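Local atomic coordinates of putative histidinol-phosphate aminotransferase (Burkholderia pseudomallei, PDB entry 3P1T), a protein that probably catalyses the pyridoxal 5'-phosphate-dependent transfer of an amino group from L-histidinol phosphate to 2-oxoglutarate in histidine biosynthesis. Residues E25-A29 / H250-T254; D175-R180 / R247-I251. All coordinates share one frame; numbering follows the deposited sequence.

Interaction 1 of 2, residues E25-A29 / H250-T254; sequences ENPEA and HIAKT
Asn26 lays its carboxamide over one face of the His250 imidazole, the two planes only 18° from parallel. ND2 sits 3.4 Å above the ring plane, over its centre, and the amide carbon CG lies 3.7 Å from His250 CE1, an amide-on-ring stack. With CG anti to the backbone N (chi1 -179°), the Asn26 side chain reaches across to the ring, and an Asx turn fixes its rotation: Glu28 N donates to Asn26 OD1 at 3.0 Å, in the carbonyl plane. ND2 makes a weak hydrogen bond to Ser199 O. Pro27 completes this buried half, its CD meeting His250 CE1 at 3.8 Å. The ring's own strong polar partner, on NE2, is Tyr176.

The partly exposed side is looser. The Glu28 chain is bent at chi2 (-52°), and its OE2 comes to the ring edge, 3.9 Å from His250 ND1. From the opposite direction the fully extended Lys253 offers NZ to Glu28 OE1 at 3.4 Å, a salt bridge whose hydrogen bond is weak.

The contact lies at the dimer interface, where Glu25 and Asn26 bond to Arg47, Tyr48 and Asn46 of the second subunit. Within its own chain, the arrangement seats the loop between strand 19-20 and helix 32-41 against helix 244-267, with Arg319, just before helix 320-333, bonding Pro27 O.

Interaction 2 of 2, residues D175-R180 / R247-I251; sequences DYSSFR and REAHI
Asp175 OD2 is gripped by two nitrogens of Arg247, NE at 3.1 Å and NH2 at 3.3 Å, and takes a further hydrogen bond from Ser199 OG. The guanidinium meets it side-on: OD2 lies almost in the Arg247 plane, whereas both nitrogens approach on the syn side from one face of the carboxylate, about 30° out of its plane. Asp244 binds the third nitrogen of Arg247, NH1, so this arginine is held between two acids.

A second pair, Arg180 and Glu248, meets end-on. Arg180 NH1 donates to Glu248 OE1 in a nearly straight bond (3.0 Å, 177°), and NH2 reaches OE2 at 3.0 Å from above the carboxylate plane. The Arg180 chain bends at chi3, just short of its guanidinium. The two guanidinium groups come close, NH2 of Arg180 to NH2 of Arg247 at 3.5 Å, their charges probably offset by Asp175 and Glu248; these four residues form one salt-bridge network.

The Ile251 CD1 methyl lies over one face of the Arg180 guanidinium, 3.8 Å from Asp175 CB. One residue earlier on the helix, His250 NE2 and Tyr176 OH share a hydrogen bond of 2.6 Å, each atom at the other ring's edge with the ring planes about 80° apart.

The short 3-10 segment and the loop that follow strand 166-170 thus dock on helix 244-267, the long helix that in fold-type-I aminotransferases typically bridges the large and small domains.

Overall arrangement
From the N terminus the chain passes residues 25-29 after strand 19-20, lays down the first five strands of the seven-stranded sheet of the large domain, runs through the loop 175-180 and completes the sheet with strands 190-195 and 208-211. It then reaches helix 244-267, where both contacts close. Interaction 1 spans 220 intervening residues and interaction 2 only 66, the shorter closure falling within the longer, and the two end on overlapping turns that share His250 and Ile251. Their centres lie 10 Å apart, with Thr254 CG2 packing on Tyr176 CD1 at 3.6 Å. Together they tie the N-terminal loop and a loop of the large sheet to the same long helix.

Interaction 1 of 2, residues E25-A29 / H250-T254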
loop_
_atom_site.group_PDB
_atom_site.type_symbol
_atom_site.label_atom_id
_atom_site.label_comp_id
_atom_site.label_asym_id
_atom_site.label_seq_id
_atom_site.Cartn_x
_atom_site.Cartn_y
_atom_site.Cartn_z
ATOM N N GLU A 25 -13.089 -1.660 -15.955
ATOM C CA GLU A 25 -12.345 -0.411 -15.807
ATOM C C GLU A 25 -13.152 0.772 -16.355
ATOM O O GLU A 25 -14.044 0.587 -17.199
ATOM C CB GLU A 25 -10.986 -0.515 -16.533
ATOM C CG GLU A 25 -10.011 -1.528 -15.936
ATOM C CD GLU A 25 -8.948 -2.053 -16.884
ATOM O OE1 GLU A 25 -9.284 -2.348 -18.053
ATOM O OE2 GLU A 25 -7.794 -2.240 -16.439
ATOM N N ASN A 26 -12.852 1.992 -15.868
ATOM C CA ASN A 26 -13.464 3.219 -16.404
ATOM C C ASN A 26 -12.818 3.438 -17.780
ATOM O O ASN A 26 -11.586 3.502 -17.831
ATOM C CB ASN A 26 -13.290 4.402 -15.441
ATOM C CG ASN A 26 -13.900 5.694 -15.907
ATOM O OD1 ASN A 26 -13.786 6.094 -17.066
ATOM N ND2 ASN A 26 -14.495 6.424 -14.990
ATOM N N PRO A 27 -13.586 3.443 -18.906
ATOM C CA PRO A 27 -12.945 3.491 -20.233
ATOM C C PRO A 27 -12.575 4.891 -20.710
ATOM O O PRO A 27 -11.900 5.018 -21.745
ATOM C CB PRO A 27 -14.023 2.909 -21.142
ATOM C CG PRO A 27 -15.295 3.328 -20.516
ATOM C CD PRO A 27 -15.053 3.299 -19.032
ATOM N N GLU A 28 -13.012 5.935 -19.977
ATOM C CA GLU A 28 -12.767 7.337 -20.331
ATOM C C GLU A 28 -11.321 7.722 -20.135
ATOM O O GLU A 28 -10.602 7.093 -19.349
ATOM C CB GLU A 28 -13.652 8.302 -19.503
ATOM C CG GLU A 28 -15.137 7.957 -19.448
ATOM C CD GLU A 28 -15.890 7.716 -20.748
ATOM O OE1 GLU A 28 -15.539 8.327 -21.784
ATOM O OE2 GLU A 28 -16.863 6.928 -20.712
ATOM N N ALA A 29 -10.905 8.783 -20.829
ATOM C CA ALA A 29 -9.569 9.345 -20.677
ATOM C C ALA A 29 -9.453 10.016 -19.303
ATOM O O ALA A 29 -10.457 10.532 -18.792
ATOM C CB ALA A 29 -9.294 10.335 -21.795
ATOM N N HIS A 250 -19.816 9.846 -16.934
ATOM C CA HIS A 250 -19.401 8.457 -17.110
ATOM C C HIS A 250 -20.507 7.519 -16.621
ATOM O O HIS A 250 -20.791 6.524 -17.284
ATOM C CB HIS A 250 -18.064 8.186 -16.377
ATOM C CG HIS A 250 -17.843 6.755 -16.039
ATOM N ND1 HIS A 250 -17.515 5.828 -17.004
ATOM C CD2 HIS A 250 -17.931 6.124 -14.846
ATOM C CE1 HIS A 250 -17.406 4.667 -16.375
ATOM N NE2 HIS A 250 -17.652 4.794 -15.078
ATOM N N ILE A 251 -21.126 7.833 -15.469
ATOM C CA ILE A 251 -22.197 7.025 -14.883
ATOM C C ILE A 251 -23.396 7.015 -15.841
ATOM O O ILE A 251 -23.880 5.932 -16.181
ATOM C CB ILE A 251 -22.563 7.565 -13.466
ATOM C CG1 ILE A 251 -21.432 7.198 -12.453
ATOM C CG2 ILE A 251 -23.931 7.042 -12.991
ATOM C CD1 ILE A 251 -21.504 7.885 -11.078
ATOM N N ALA A 252 -23.821 8.211 -16.318
ATOM C CA ALA A 252 -24.956 8.385 -17.223
ATOM C C ALA A 252 -24.772 7.585 -18.517
ATOM O O ALA A 252 -25.687 6.848 -18.910
ATOM C CB ALA A 252 -25.147 9.860 -17.540
ATOM N N LYS A 253 -23.582 7.699 -19.145
ATOM C CA LYS A 253 -23.210 7.005 -20.384
ATOM C C LYS A 253 -23.175 5.492 -20.150
ATOM O O LYS A 253 -23.675 4.748 -20.993
ATOM C CB LYS A 253 -21.847 7.526 -20.883
ATOM C CG LYS A 253 -21.313 6.948 -22.194
ATOM C CD LYS A 253 -19.987 7.636 -22.533
ATOM C CE LYS A 253 -19.288 7.057 -23.732
ATOM N NZ LYS A 253 -18.040 7.806 -24.055
ATOM N N THR A 254 -22.634 5.042 -19.003
ATOM C CA THR A 254 -22.566 3.623 -18.678
ATOM C C THR A 254 -23.997 3.043 -18.533
ATOM O O THR A 254 -24.243 1.974 -19.098
ATOM C CB THR A 254 -21.724 3.390 -17.431
ATOM O OG1 THR A 254 -20.394 3.843 -17.697
ATOM C CG2 THR A 254 -21.673 1.933 -17.038
#

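Interaction 2 of 2, residues D175-R180 / R247-I251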
loop_
_atom_site.group_PDB
_atom_site.type_symbol
_atom_site.label_atom_id
_atom_site.label_comp_id
_atom_site.label_asym_id
_atom_site.label_seq_id
_atom_site.Cartn_x
_atom_site.Cartn_y
_atom_site.Cartn_z
ATOM N N ASP A 175 -22.174 3.049 -7.687
ATOM C CA ASP A 175 -22.337 4.237 -8.537
ATOM C C ASP A 175 -23.122 3.945 -9.868
ATOM O O ASP A 175 -23.627 4.883 -10.497
ATOM C CB ASP A 175 -20.980 4.872 -8.847
ATOM C CG ASP A 175 -20.508 5.906 -7.817
ATOM O OD1 ASP A 175 -21.238 6.133 -6.805
ATOM O OD2 ASP A 175 -19.449 6.538 -8.052
ATOM N N TYR A 176 -23.294 2.672 -10.235
ATOM C CA TYR A 176 -24.068 2.303 -11.413
ATOM C C TYR A 176 -25.442 1.755 -11.004
ATOM O O TYR A 176 -26.173 1.229 -11.858
ATOM C CB TYR A 176 -23.299 1.260 -12.240
ATOM C CG TYR A 176 -21.883 1.685 -12.564
ATOM C CD1 TYR A 176 -21.630 2.679 -13.513
ATOM C CD2 TYR A 176 -20.799 1.118 -11.906
ATOM C CE1 TYR A 176 -20.326 3.085 -13.800
ATOM C CE2 TYR A 176 -19.497 1.521 -12.179
ATOM C CZ TYR A 176 -19.263 2.495 -13.132
ATOM O OH TYR A 176 -17.967 2.857 -13.399
ATOM N N SER A 177 -25.790 1.857 -9.701
ATOM C CA SER A 177 -27.029 1.292 -9.191
ATOM C C SER A 177 -28.201 2.305 -9.177
ATOM O O SER A 177 -28.094 3.454 -9.653
ATOM C CB SER A 177 -26.825 0.737 -7.789
ATOM O OG SER A 177 -26.733 1.785 -6.840
ATOM N N SER A 178 -29.345 1.818 -8.661
ATOM C CA SER A 178 -30.615 2.528 -8.524
ATOM C C SER A 178 -30.793 3.036 -7.093
ATOM O O SER A 178 -31.797 3.680 -6.798
ATOM C CB SER A 178 -31.770 1.597 -8.896
ATOM O OG SER A 178 -31.535 0.917 -10.118
ATOM N N PHE A 179 -29.825 2.743 -6.204
ATOM C CA PHE A 179 -29.915 3.106 -4.793
ATOM C C PHE A 179 -28.738 4.020 -4.364
ATOM O O PHE A 179 -28.297 3.961 -3.219
ATOM C CB PHE A 179 -29.990 1.834 -3.913
ATOM C CG PHE A 179 -28.916 0.775 -4.081
ATOM C CD1 PHE A 179 -27.767 0.792 -3.292
ATOM C CD2 PHE A 179 -29.099 -0.296 -4.950
ATOM C CE1 PHE A 179 -26.804 -0.212 -3.405
ATOM C CE2 PHE A 179 -28.127 -1.295 -5.067
ATOM C CZ PHE A 179 -26.987 -1.243 -4.295
ATOM N N ARG A 180 -28.304 4.926 -5.251
ATOM C CA ARG A 180 -27.243 5.888 -4.948
ATOM C C ARG A 180 -27.686 6.903 -3.893
ATOM O O ARG A 180 -26.853 7.359 -3.107
ATOM C CB ARG A 180 -26.795 6.638 -6.203
ATOM C CG ARG A 180 -26.042 5.784 -7.208
ATOM C CD ARG A 180 -25.586 6.627 -8.387
ATOM N NE ARG A 180 -24.555 7.591 -8.001
ATOM C CZ ARG A 180 -24.217 8.664 -8.704
ATOM N NH1 ARG A 180 -24.853 8.954 -9.829
ATOM N NH2 ARG A 180 -23.260 9.471 -8.274
ATOM N N ARG A 247 -17.404 12.293 -13.614
ATOM C CA ARG A 247 -17.862 11.076 -12.961
ATOM C C ARG A 247 -19.341 10.857 -13.256
ATOM O O ARG A 247 -19.711 9.743 -13.627
ATOM C CB ARG A 247 -17.590 11.170 -11.461
ATOM C CG ARG A 247 -17.703 9.857 -10.727
ATOM C CD ARG A 247 -17.311 10.006 -9.275
ATOM N NE ARG A 247 -18.334 9.429 -8.410
ATOM C CZ ARG A 247 -19.112 10.132 -7.593
ATOM N NH1 ARG A 247 -18.931 11.436 -7.458
ATOM N NH2 ARG A 247 -20.033 9.523 -6.856
ATOM N N GLU A 248 -20.171 11.917 -13.172
ATOM C CA GLU A 248 -21.615 11.828 -13.461
ATOM C C GLU A 248 -21.890 11.557 -14.944
ATOM O O GLU A 248 -22.849 10.845 -15.258
ATOM C CB GLU A 248 -22.370 13.093 -13.033
ATOM C CG GLU A 248 -22.568 13.220 -11.526
ATOM C CD GLU A 248 -23.403 12.170 -10.812
ATOM O OE1 GLU A 248 -24.156 11.421 -11.476
ATOM O OE2 GLU A 248 -23.339 12.137 -9.564
ATOM N N ALA A 249 -21.040 12.104 -15.837
ATOM C CA ALA A 249 -21.149 11.895 -17.284
ATOM C C ALA A 249 -20.808 10.430 -17.637
ATOM O O ALA A 249 -21.468 9.829 -18.489
ATOM C CB ALA A 249 -20.234 12.861 -18.026
ATOM N N HIS A 250 -19.816 9.846 -16.934
ATOM C CA HIS A 250 -19.401 8.457 -17.110
ATOM C C HIS A 250 -20.507 7.519 -16.621
ATOM O O HIS A 250 -20.791 6.524 -17.284
ATOM C CB HIS A 250 -18.064 8.186 -16.377
ATOM C CG HIS A 250 -17.843 6.755 -16.039
ATOM N ND1 HIS A 250 -17.515 5.828 -17.004
ATOM C CD2 HIS A 250 -17.931 6.124 -14.846
ATOM C CE1 HIS A 250 -17.406 4.667 -16.375
ATOM N NE2 HIS A 250 -17.652 4.794 -15.078
ATOM N N ILE A 251 -21.126 7.833 -15.469
ATOM C CA ILE A 251 -22.197 7.025 -14.883
ATOM C C ILE A 251 -23.396 7.015 -15.841
ATOM O O ILE A 251 -23.880 5.932 -16.181
ATOM C CB ILE A 251 -22.563 7.565 -13.466
ATOM C CG1 ILE A 251 -21.432 7.198 -12.453
ATOM C CG2 ILE A 251 -23.931 7.042 -12.991
ATOM C CD1 ILE A 251 -21.504 7.885 -11.078
#